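Local atomic coordinates of dihydropteridine reductase (Dictyostelium discoideum, PDB entry 3ORF), a protein that reduces quinonoid dihydropteridines to their tetrahydro forms, including tetrahydrobiopterin, with NADH or NADPH as the hydride donor. Residues A[45-50]-A[88-93]; A[25-30]-A[37-42]; A[60-65]-A[82-87]. One frame throughout, in Å; residues are numbered along the deposited sequence.

From the N terminus, contact 2 closes first and over the shortest span: strand 24-28 runs into helix 33-44, which turns back across it within the opening beta-alpha-beta unit. Contact 1 opens only after contact 2 has closed, and its long loop runs from 45-50 to 88-93. Contact 3, between 60-65 and 82-87, is nested inside that loop and closes around helix 71-82. All three meet at the parallel part of one sheet, in the strand order 62-65, 48-53, 24-28, 88-93. Strand 24-28 thus lies between the two strands of contact 1, bonded to I50 and T90, whereas T49 pairs with H62 of contact 3 at the sheet's margin.

Contact 1 of 3, residues A[45-50]-A[88-93]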
loop_
_atom_site.group_PDB
_atom_site.type_symbol
_atom_site.label_atom_id
_atom_site.label_comp_id
_atom_site.label_asym_id
_atom_site.label_seq_id
_atom_site.Cartn_x
_atom_site.Cartn_y
_atom_site.Cartn_z
ATOM N N LYS A 45 -31.187 -11.730 -10.345
ATOM C CA LYS A 45 -30.919 -13.101 -10.803
ATOM C C LYS A 45 -31.207 -14.079 -9.657
ATOM O O LYS A 45 -30.790 -15.233 -9.665
ATOM C CB LYS A 45 -29.460 -13.189 -11.308
ATOM C CG LYS A 45 -29.210 -12.332 -12.574
ATOM C CD LYS A 45 -29.754 -13.040 -13.836
ATOM C CE LYS A 45 -29.408 -12.256 -15.091
ATOM N NZ LYS A 45 -30.259 -11.063 -15.210
ATOM N N SER A 46 -31.918 -13.578 -8.649
ATOM C CA SER A 46 -32.356 -14.367 -7.505
ATOM C C SER A 46 -31.244 -14.864 -6.568
ATOM O O SER A 46 -31.423 -15.880 -5.933
ATOM C CB SER A 46 -33.293 -15.524 -7.952
ATOM O OG SER A 46 -34.374 -15.020 -8.753
ATOM N N TRP A 47 -30.104 -14.156 -6.474
ATOM C CA TRP A 47 -29.147 -14.444 -5.428
ATOM C C TRP A 47 -29.597 -13.708 -4.174
ATOM O O TRP A 47 -30.256 -12.674 -4.217
ATOM C CB TRP A 47 -27.720 -13.994 -5.824
ATOM C CG TRP A 47 -26.981 -14.948 -6.744
ATOM C CD1 TRP A 47 -27.453 -15.548 -7.840
ATOM C CD2 TRP A 47 -25.616 -15.362 -6.610
ATOM N NE1 TRP A 47 -26.502 -16.360 -8.411
ATOM C CE2 TRP A 47 -25.351 -16.262 -7.669
ATOM C CE3 TRP A 47 -24.621 -15.095 -5.670
ATOM C CZ2 TRP A 47 -24.103 -16.889 -7.844
ATOM C CZ3 TRP A 47 -23.377 -15.719 -5.814
ATOM C CH2 TRP A 47 -23.134 -16.615 -6.908
ATOM N N ASN A 48 -29.197 -14.238 -3.041
ATOM C CA ASN A 48 -29.352 -13.564 -1.803
ATOM C C ASN A 48 -28.146 -12.575 -1.706
ATOM O O ASN A 48 -26.973 -12.939 -1.978
ATOM C CB ASN A 48 -29.317 -14.652 -0.755
ATOM C CG ASN A 48 -29.915 -14.239 0.536
ATOM O OD1 ASN A 48 -29.191 -13.894 1.466
ATOM N ND2 ASN A 48 -31.251 -14.278 0.628
ATOM N N THR A 49 -28.445 -11.319 -1.359
ATOM C CA THR A 49 -27.442 -10.256 -1.302
ATOM C C THR A 49 -27.182 -9.729 0.109
ATOM O O THR A 49 -28.123 -9.569 0.885
ATOM C CB THR A 49 -27.891 -9.070 -2.139
ATOM O OG1 THR A 49 -29.149 -8.583 -1.633
ATOM C CG2 THR A 49 -28.020 -9.475 -3.585
ATOM N N ILE A 50 -25.919 -9.436 0.429
ATOM C CA ILE A 50 -25.548 -8.885 1.738
ATOM C C ILE A 50 -24.611 -7.689 1.529
ATOM O O ILE A 50 -23.692 -7.761 0.670
ATOM C CB ILE A 50 -24.819 -9.891 2.581
ATOM C CG1 ILE A 50 -25.696 -11.104 2.855
ATOM C CG2 ILE A 50 -24.414 -9.271 3.880
ATOM C CD1 ILE A 50 -24.934 -12.321 2.813
ATOM N N VAL A 88 -20.525 -17.342 1.790
ATOM C CA VAL A 88 -20.823 -16.629 0.564
ATOM C C VAL A 88 -20.109 -17.206 -0.607
ATOM O O VAL A 88 -18.985 -17.679 -0.468
ATOM C CB VAL A 88 -20.686 -15.051 0.677
ATOM C CG1 VAL A 88 -21.350 -14.491 1.974
ATOM C CG2 VAL A 88 -19.310 -14.571 0.578
ATOM N N ASP A 89 -20.776 -17.215 -1.746
ATOM C CA ASP A 89 -20.203 -17.800 -2.949
ATOM C C ASP A 89 -19.366 -16.801 -3.787
ATOM O O ASP A 89 -18.516 -17.224 -4.603
ATOM C CB ASP A 89 -21.342 -18.316 -3.827
ATOM C CG ASP A 89 -22.170 -19.455 -3.135
ATOM O OD1 ASP A 89 -23.323 -19.196 -2.615
ATOM O OD2 ASP A 89 -21.637 -20.563 -3.040
ATOM N N THR A 90 -19.718 -15.516 -3.668
ATOM C CA THR A 90 -19.036 -14.440 -4.289
ATOM C C THR A 90 -18.894 -13.280 -3.289
ATOM O O THR A 90 -19.876 -12.873 -2.632
ATOM C CB THR A 90 -19.803 -13.923 -5.476
ATOM O OG1 THR A 90 -19.777 -14.901 -6.520
ATOM C CG2 THR A 90 -19.176 -12.615 -5.958
ATOM N N PHE A 91 -17.663 -12.773 -3.162
ATOM C CA PHE A 91 -17.399 -11.590 -2.350
ATOM C C PHE A 91 -16.870 -10.496 -3.259
ATOM O O PHE A 91 -16.030 -10.776 -4.138
ATOM C CB PHE A 91 -16.375 -11.881 -1.249
ATOM C CG PHE A 91 -15.876 -10.631 -0.588
ATOM C CD1 PHE A 91 -16.586 -10.057 0.471
ATOM C CD2 PHE A 91 -14.750 -9.943 -1.100
ATOM C CE1 PHE A 91 -16.186 -8.827 1.025
ATOM C CE2 PHE A 91 -14.316 -8.740 -0.518
ATOM C CZ PHE A 91 -15.066 -8.186 0.575
ATOM N N VAL A 92 -17.352 -9.272 -3.122
ATOM C CA VAL A 92 -16.842 -8.154 -3.978
ATOM C C VAL A 92 -16.529 -6.974 -3.113
ATOM O O VAL A 92 -17.361 -6.560 -2.308
ATOM C CB VAL A 92 -17.887 -7.693 -4.988
ATOM C CG1 VAL A 92 -17.335 -6.457 -5.820
ATOM C CG2 VAL A 92 -18.257 -8.837 -5.927
ATOM N N CYS A 93 -15.326 -6.430 -3.190
ATOM C CA CYS A 93 -15.146 -5.173 -2.484
ATOM C C CYS A 93 -15.288 -4.007 -3.438
ATOM O O CYS A 93 -14.504 -3.837 -4.423
ATOM C CB CYS A 93 -13.797 -5.121 -1.784
ATOM S SG CYS A 93 -13.328 -3.503 -1.074
#
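The backbones of 45-50 and 88-93 stay far apart, CA atoms 9.9 Å from each other at W47 and D89 and 9.1 Å at I50 and V88, because strands 48-53 and 88-93 flank strand 24-28 in the 3-2-1-4 order of a Rossmann fold and touch only by side chains reaching past it. W47 CG lies anti to its carbonyl carbon (chi1 -80°), which sends the six-membered ring toward the corner the chain turns at D89. There CZ3 comes within 3.9 Å of D89 CB and 3.8 Å of T90 OG1, both approaching the indole obliquely. The T90 hydroxyl is hydrogen-bonded to S224 and the D89 carboxylate to N24 N and N135, so both polar groups have partners away from the indole. F42 meets the W47 ring edge-to-face, and F221 with planes about 70° apart. Shortening W47 to an alanine is likely to open a gap beside D89 CB and T90 and to strip F42 and F221 of their ring partner. Further along, I50 CD1 reaches V88 CG1 at 4.3 Å, a looser apolar touch. W47 follows the Schellman motif that ends helix 33-44 at S46, and its indole sits between that helix, strand 24-28 and helix 213-225.

Contact 2 of 3, residues A[25-30]-A[37-42]; sequences ILVLGG and EVVKFF. With NAD (nicotinamide-adenine-dinucleotide), chain E.
I25 reaches helix 33-44 first, and its CD1 sits over the centre of the F42 ring, 3.5 Å from the centroid and 4° off the normal, a CH-pi contact. An extended side chain (chi1 173°) carries that methyl outward, where it also meets V38 CG1 at 3.5 Å, while the other branch, CG2, touches F42 CD2 at 3.5 Å. V27 follows with CG2, which rests obliquely against V38 CG1 and V39 CG2, each 4.1 Å away. L28 and G29 turn to the cofactor instead: L28 CD1 lies 3.6 Å from NAD C2A of the adenine, and G29 CA 3.8 Å from NAD O4B of the adenosine ribose. A type II turn from V27 to G30 then leads out of the strand, and the G30 carbonyl O approaches V39 CG2 at 4.2 Å. G30, with G32 and G35, fits the GxGxxG spacing of Rossmann-type dinucleotide loops. Strand 25-28 and helix segment 37-42 run nearly antiparallel (166°), as in the first half of a beta-alpha-beta unit. The chemistry between them is almost wholly apolar, without a hydrogen bond from one segment to the other, which implies that methyl and ring packing probably sets the spacing of the helix on the sheet beside the dinucleotide.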
loop_
_atom_site.group_PDB
_atom_site.type_symbol
_atom_site.label_atom_id
_atom_site.label_comp_id
_atom_site.label_asym_id
_atom_site.label_seq_id
_atom_site.Cartn_x
_atom_site.Cartn_y
_atom_site.Cartn_z
ATOM N N ILE A 25 -24.157 -13.512 -2.273
ATOM C CA ILE A 25 -23.069 -12.609 -2.586
ATOM C C ILE A 25 -22.934 -11.550 -1.504
ATOM O O ILE A 25 -23.922 -10.966 -1.071
ATOM C CB ILE A 25 -23.203 -11.980 -4.007
ATOM C CG1 ILE A 25 -22.122 -10.895 -4.201
ATOM C CG2 ILE A 25 -24.568 -11.369 -4.223
ATOM C CD1 ILE A 25 -22.224 -10.104 -5.549
ATOM N N LEU A 26 -21.708 -11.275 -1.100
ATOM C CA LEU A 26 -21.442 -10.245 -0.115
ATOM C C LEU A 26 -20.621 -9.109 -0.659
ATOM O O LEU A 26 -19.634 -9.335 -1.366
ATOM C CB LEU A 26 -20.712 -10.857 1.052
ATOM C CG LEU A 26 -19.953 -9.942 1.988
ATOM C CD1 LEU A 26 -20.904 -9.163 2.714
ATOM C CD2 LEU A 26 -19.351 -10.854 3.003
ATOM N N VAL A 27 -21.019 -7.879 -0.364
ATOM C CA VAL A 27 -20.423 -6.732 -1.032
ATOM C C VAL A 27 -20.010 -5.660 -0.002
ATOM O O VAL A 27 -20.882 -5.100 0.679
ATOM C CB VAL A 27 -21.378 -6.082 -2.050
ATOM C CG1 VAL A 27 -20.659 -4.914 -2.780
ATOM C CG2 VAL A 27 -21.980 -7.108 -3.057
ATOM N N LEU A 28 -18.696 -5.406 0.104
ATOM C CA LEU A 28 -18.154 -4.403 1.042
ATOM C C LEU A 28 -18.192 -3.167 0.191
ATOM O O LEU A 28 -17.813 -3.237 -1.002
ATOM C CB LEU A 28 -16.700 -4.775 1.448
ATOM C CG LEU A 28 -15.986 -3.860 2.451
ATOM C CD1 LEU A 28 -16.814 -3.857 3.807
ATOM C CD2 LEU A 28 -14.477 -4.316 2.691
ATOM N N GLY A 29 -18.713 -2.049 0.727
ATOM C CA GLY A 29 -18.965 -0.917 -0.135
ATOM C C GLY A 29 -20.322 -1.088 -0.783
ATOM O O GLY A 29 -20.636 -0.458 -1.828
ATOM N N GLY A 30 -21.113 -1.997 -0.212
ATOM C CA GLY A 30 -22.438 -2.277 -0.752
ATOM C C GLY A 30 -23.415 -1.118 -0.912
ATOM O O GLY A 30 -24.431 -1.287 -1.577
ATOM N N GLU A 37 -25.143 -1.164 -7.481
ATOM C CA GLU A 37 -25.512 -1.794 -8.740
ATOM C C GLU A 37 -25.219 -3.318 -8.726
ATOM O O GLU A 37 -25.998 -4.098 -9.245
ATOM C CB GLU A 37 -24.830 -1.129 -9.924
ATOM C CG GLU A 37 -25.130 -1.783 -11.311
ATOM C CD GLU A 37 -26.632 -1.926 -11.674
ATOM O OE1 GLU A 37 -27.415 -0.936 -11.538
ATOM O OE2 GLU A 37 -27.012 -3.054 -12.128
ATOM N N VAL A 38 -24.118 -3.741 -8.105
ATOM C CA VAL A 38 -23.855 -5.190 -7.950
ATOM C C VAL A 38 -24.975 -5.847 -7.122
ATOM O O VAL A 38 -25.377 -7.011 -7.347
ATOM C CB VAL A 38 -22.446 -5.454 -7.323
ATOM C CG1 VAL A 38 -22.202 -6.936 -7.150
ATOM C CG2 VAL A 38 -21.339 -4.867 -8.235
ATOM N N VAL A 39 -25.477 -5.134 -6.136
ATOM C CA VAL A 39 -26.497 -5.778 -5.273
ATOM C C VAL A 39 -27.780 -5.926 -6.110
ATOM O O VAL A 39 -28.372 -7.023 -6.191
ATOM C CB VAL A 39 -26.764 -4.961 -3.993
ATOM C CG1 VAL A 39 -28.076 -5.427 -3.311
ATOM C CG2 VAL A 39 -25.566 -5.074 -3.042
ATOM N N LYS A 40 -28.138 -4.837 -6.787
ATOM C CA LYS A 40 -29.360 -4.779 -7.573
ATOM C C LYS A 40 -29.345 -5.889 -8.635
ATOM O O LYS A 40 -30.329 -6.625 -8.776
ATOM C CB LYS A 40 -29.517 -3.406 -8.239
ATOM C CG LYS A 40 -30.918 -2.933 -8.482
ATOM C CD LYS A 40 -31.098 -2.407 -9.921
ATOM C CE LYS A 40 -31.075 -0.883 -10.039
ATOM N NZ LYS A 40 -31.969 -0.351 -11.186
ATOM N N PHE A 41 -28.241 -5.998 -9.380
ATOM C CA PHE A 41 -28.157 -6.977 -10.441
ATOM C C PHE A 41 -28.173 -8.411 -9.874
ATOM O O PHE A 41 -28.846 -9.308 -10.421
ATOM C CB PHE A 41 -26.876 -6.764 -11.288
ATOM C CG PHE A 41 -26.850 -7.579 -12.540
ATOM C CD1 PHE A 41 -27.277 -7.032 -13.758
ATOM C CD2 PHE A 41 -26.449 -8.935 -12.501
ATOM C CE1 PHE A 41 -27.272 -7.856 -14.971
ATOM C CE2 PHE A 41 -26.433 -9.734 -13.680
ATOM C CZ PHE A 41 -26.855 -9.189 -14.914
ATOM N N PHE A 42 -27.439 -8.660 -8.803
ATOM C CA PHE A 42 -27.500 -10.034 -8.275
ATOM C C PHE A 42 -28.879 -10.416 -7.791
ATOM O O PHE A 42 -29.348 -11.510 -8.085
ATOM C CB PHE A 42 -26.424 -10.338 -7.249
ATOM C CG PHE A 42 -25.092 -10.742 -7.891
ATOM C CD1 PHE A 42 -24.367 -9.817 -8.695
ATOM C CD2 PHE A 42 -24.568 -12.006 -7.691
ATOM C CE1 PHE A 42 -23.151 -10.150 -9.286
ATOM C CE2 PHE A 42 -23.306 -12.372 -8.277
ATOM C CZ PHE A 42 -22.615 -11.448 -9.113
HETATM P PA NAD E . -18.660 5.505 -4.065
HETATM O O1A NAD E . -18.003 6.608 -3.317
HETATM O O2A NAD E . -20.066 5.633 -4.540
HETATM O O5B NAD E . -18.741 4.234 -3.027
HETATM C C5B NAD E . -17.741 3.708 -2.234
HETATM C C4B NAD E . -18.453 3.059 -1.034
HETATM O O4B NAD E . -17.397 2.538 -0.175
HETATM C C3B NAD E . -19.161 4.158 -0.197
HETATM O O3B NAD E . -20.391 3.648 0.263
HETATM C C2B NAD E . -18.324 4.278 1.061
HETATM O O2B NAD E . -19.140 4.558 2.210
HETATM C C1B NAD E . -17.758 2.847 1.169
HETATM N N9A NAD E . -16.470 2.735 1.908
HETATM C C8A NAD E . -15.446 3.625 1.829
HETATM N N7A NAD E . -14.451 3.142 2.588
HETATM C C5A NAD E . -14.846 1.972 3.179
HETATM C C6A NAD E . -14.248 1.029 4.072
HETATM N N6A NAD E . -13.020 1.241 4.606
HETATM N N1A NAD E . -14.945 -0.085 4.440
HETATM C C2A NAD E . -16.178 -0.274 3.987
HETATM N N3A NAD E . -16.762 0.601 3.143
HETATM C C4A NAD E . -16.144 1.735 2.744
HETATM O O3 NAD E . -17.637 5.120 -5.199
HETATM P PN NAD E . -17.852 4.345 -6.508
HETATM O O1N NAD E . -17.927 5.428 -7.540
HETATM O O2N NAD E . -18.870 3.220 -6.386
HETATM O O5D NAD E . -16.433 3.599 -6.762
HETATM C C5D NAD E . -16.211 2.223 -6.430
HETATM C C4D NAD E . -14.718 1.869 -6.580
HETATM O O4D NAD E . -14.209 2.415 -7.826
HETATM C C3D NAD E . -13.767 2.398 -5.499
HETATM O O3D NAD E . -12.993 1.236 -5.034
HETATM C C2D NAD E . -12.845 3.378 -6.237
HETATM O O2D NAD E . -11.577 3.345 -5.563
HETATM C C1D NAD E . -12.782 2.607 -7.574
HETATM N N1N NAD E . -12.073 2.927 -8.896
HETATM C C2N NAD E . -12.596 3.815 -9.938
HETATM C C3N NAD E . -11.808 3.985 -11.129
HETATM C C7N NAD E . -12.233 4.878 -12.327
HETATM O O7N NAD E . -11.397 5.632 -12.861
HETATM N N7N NAD E . -13.504 4.694 -12.743
HETATM C C4N NAD E . -10.586 3.287 -11.288
HETATM C C5N NAD E . -10.121 2.418 -10.293
HETATM C C6N NAD E . -10.851 2.248 -9.128
#

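Contact 3 of 3, residues A[60-65]-A[82-87]; sequences ADHSFT and NSKSIK
The margin of the parallel part of the Rossmann sheet, where strand 62-65 is its outermost strand at this end, meets the loop that follows helix 71-82 and leads to strand 88-93. K84 makes the contact for the loop, and it does so with its methylene chain. Bends at chi3 and chi4 bring CD to F64 and CE to H62. K84 CD comes to the edge of the F64 ring, near its plane, with CZ as the nearest ring atom at 4.0 Å; the lysine chain and the phenylalanine run alongside one another in opposite senses. One carbon further out, K84 CE lies 4.2 Å from H62 ND1, approaching the imidazole obliquely. The amino group does not close on the histidine: K84 NZ remains 5.4 Å from H62 ND1, so the two do not pair, and any mutual effect would depend on the histidine's charge. This is a light surface contact, made on the lysine side by its methylene carbons, with 124 Å² buried in all. H62 and F64 are alternate residues of the strand, which places both side chains on the face turned toward the loop, and F64 continues onto helix 71-82 at V77, K80 and I81. One edge of the strand is hydrogen-bonded to strand 48-53, H62 to T49 and S51, F64 to S51 and D53. In the loop itself, a type I turn runs from N82 to S85, closed by S85 N to N82 O at 2.6 Å, and S85, with positive phi, completes a Schellman motif that ends helix 71-82. Strand 62-65, helix 71-82 and strand 88-93 form the crossover that carries the chain past 48-53 and 24-28 to the far side of 24-28, giving the Rossmann strand order 3-2-1-4.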
loop_
_atom_site.group_PDB
_atom_site.type_symbol
_atom_site.label_atom_id
_atom_site.label_comp_id
_atom_site.label_asym_id
_atom_site.label_seq_id
_atom_site.Cartn_x
_atom_site.Cartn_y
_atom_site.Cartn_z
ATOM N N ALA A 60 -30.704 -4.335 -0.205
ATOM C CA ALA A 60 -30.113 -5.637 0.000
ATOM C C ALA A 60 -30.919 -6.453 1.007
ATOM O O ALA A 60 -31.610 -5.896 1.896
ATOM C CB ALA A 60 -28.690 -5.496 0.473
ATOM N N ASP A 61 -30.776 -7.779 0.878
ATOM C CA ASP A 61 -31.499 -8.740 1.696
ATOM C C ASP A 61 -30.967 -8.701 3.114
ATOM O O ASP A 61 -31.727 -8.841 4.073
ATOM C CB ASP A 61 -31.520 -10.160 1.041
ATOM C CG ASP A 61 -32.238 -10.142 -0.333
ATOM O OD1 ASP A 61 -33.347 -9.529 -0.440
ATOM O OD2 ASP A 61 -31.683 -10.661 -1.330
ATOM N N HIS A 62 -29.666 -8.485 3.249
ATOM C CA HIS A 62 -29.124 -8.224 4.561
ATOM C C HIS A 62 -28.170 -7.059 4.468
ATOM O O HIS A 62 -27.325 -7.021 3.573
ATOM C CB HIS A 62 -28.354 -9.420 5.077
ATOM C CG HIS A 62 -29.162 -10.668 5.237
ATOM N ND1 HIS A 62 -29.767 -11.014 6.429
ATOM C CD2 HIS A 62 -29.401 -11.690 4.380
ATOM C CE1 HIS A 62 -30.364 -12.185 6.290
ATOM N NE2 HIS A 62 -30.152 -12.622 5.058
ATOM N N SER A 63 -28.269 -6.119 5.395
ATOM C CA SER A 63 -27.398 -4.943 5.326
ATOM C C SER A 63 -26.769 -4.672 6.689
ATOM O O SER A 63 -27.478 -4.642 7.703
ATOM C CB SER A 63 -28.169 -3.713 4.787
ATOM O OG SER A 63 -27.457 -2.508 5.003
ATOM N N PHE A 64 -25.454 -4.456 6.704
ATOM C CA PHE A 64 -24.722 -4.206 7.940
ATOM C C PHE A 64 -23.962 -2.896 7.850
ATOM O O PHE A 64 -23.474 -2.504 6.781
ATOM C CB PHE A 64 -23.752 -5.339 8.279
ATOM C CG PHE A 64 -24.435 -6.655 8.555
ATOM C CD1 PHE A 64 -24.619 -7.586 7.528
ATOM C CD2 PHE A 64 -24.926 -6.949 9.822
ATOM C CE1 PHE A 64 -25.266 -8.776 7.743
ATOM C CE2 PHE A 64 -25.580 -8.167 10.058
ATOM C CZ PHE A 64 -25.761 -9.083 9.012
ATOM N N THR A 65 -23.813 -2.263 8.996
ATOM C CA THR A 65 -23.209 -0.987 9.101
ATOM C C THR A 65 -21.951 -1.197 9.923
ATOM O O THR A 65 -21.961 -2.019 10.886
ATOM C CB THR A 65 -24.214 -0.045 9.769
ATOM O OG1 THR A 65 -24.368 1.092 8.960
ATOM C CG2 THR A 65 -23.885 0.308 11.258
ATOM N N ASN A 82 -21.637 -14.618 10.641
ATOM C CA ASN A 82 -21.266 -15.996 10.996
ATOM C C ASN A 82 -22.358 -16.620 11.881
ATOM O O ASN A 82 -22.969 -17.624 11.496
ATOM C CB ASN A 82 -19.917 -15.978 11.739
ATOM C CG ASN A 82 -19.040 -17.155 11.403
ATOM O OD1 ASN A 82 -18.309 -17.149 10.404
ATOM N ND2 ASN A 82 -19.094 -18.177 12.251
ATOM N N SER A 83 -22.615 -16.002 13.039
ATOM C CA SER A 83 -23.726 -16.413 13.931
ATOM C C SER A 83 -25.127 -16.424 13.263
ATOM O O SER A 83 -26.074 -16.830 13.882
ATOM C CB SER A 83 -23.746 -15.547 15.204
ATOM O OG SER A 83 -24.466 -14.315 15.037
ATOM N N LYS A 84 -25.242 -15.966 12.010
ATOM C CA LYS A 84 -26.485 -16.080 11.221
ATOM C C LYS A 84 -26.390 -17.260 10.249
ATOM O O LYS A 84 -27.260 -17.465 9.410
ATOM C CB LYS A 84 -26.731 -14.786 10.421
ATOM C CG LYS A 84 -27.455 -13.716 11.197
ATOM C CD LYS A 84 -27.484 -12.411 10.432
ATOM C CE LYS A 84 -28.871 -11.733 10.440
ATOM N NZ LYS A 84 -29.497 -11.540 11.799
ATOM N N SER A 85 -25.283 -17.994 10.328
ATOM C CA SER A 85 -25.046 -19.166 9.489
ATOM C C SER A 85 -24.866 -18.968 7.949
ATOM O O SER A 85 -24.999 -19.921 7.173
ATOM C CB SER A 85 -26.096 -20.258 9.777
ATOM O OG SER A 85 -25.659 -21.502 9.277
ATOM N N ILE A 86 -24.519 -17.791 7.481
ATOM C CA ILE A 86 -24.386 -17.698 6.019
ATOM C C ILE A 86 -22.920 -17.739 5.578
ATOM O O ILE A 86 -22.033 -17.219 6.275
ATOM C CB ILE A 86 -25.152 -16.483 5.420
ATOM C CG1 ILE A 86 -24.900 -15.206 6.240
ATOM C CG2 ILE A 86 -26.697 -16.729 5.407
ATOM C CD1 ILE A 86 -23.658 -14.415 5.754
ATOM N N LYS A 87 -22.671 -18.399 4.460
ATOM C CA LYS A 87 -21.352 -18.381 3.835
ATOM C C LYS A 87 -21.562 -17.827 2.450
ATOM O O LYS A 87 -22.693 -17.827 1.964
ATOM C CB LYS A 87 -20.778 -19.799 3.751
ATOM C CG LYS A 87 -20.457 -20.416 5.099
ATOM C CD LYS A 87 -19.461 -19.552 5.891
ATOM C CE LYS A 87 -18.816 -20.319 7.056
ATOM N NZ LYS A 87 -18.323 -19.356 8.075
#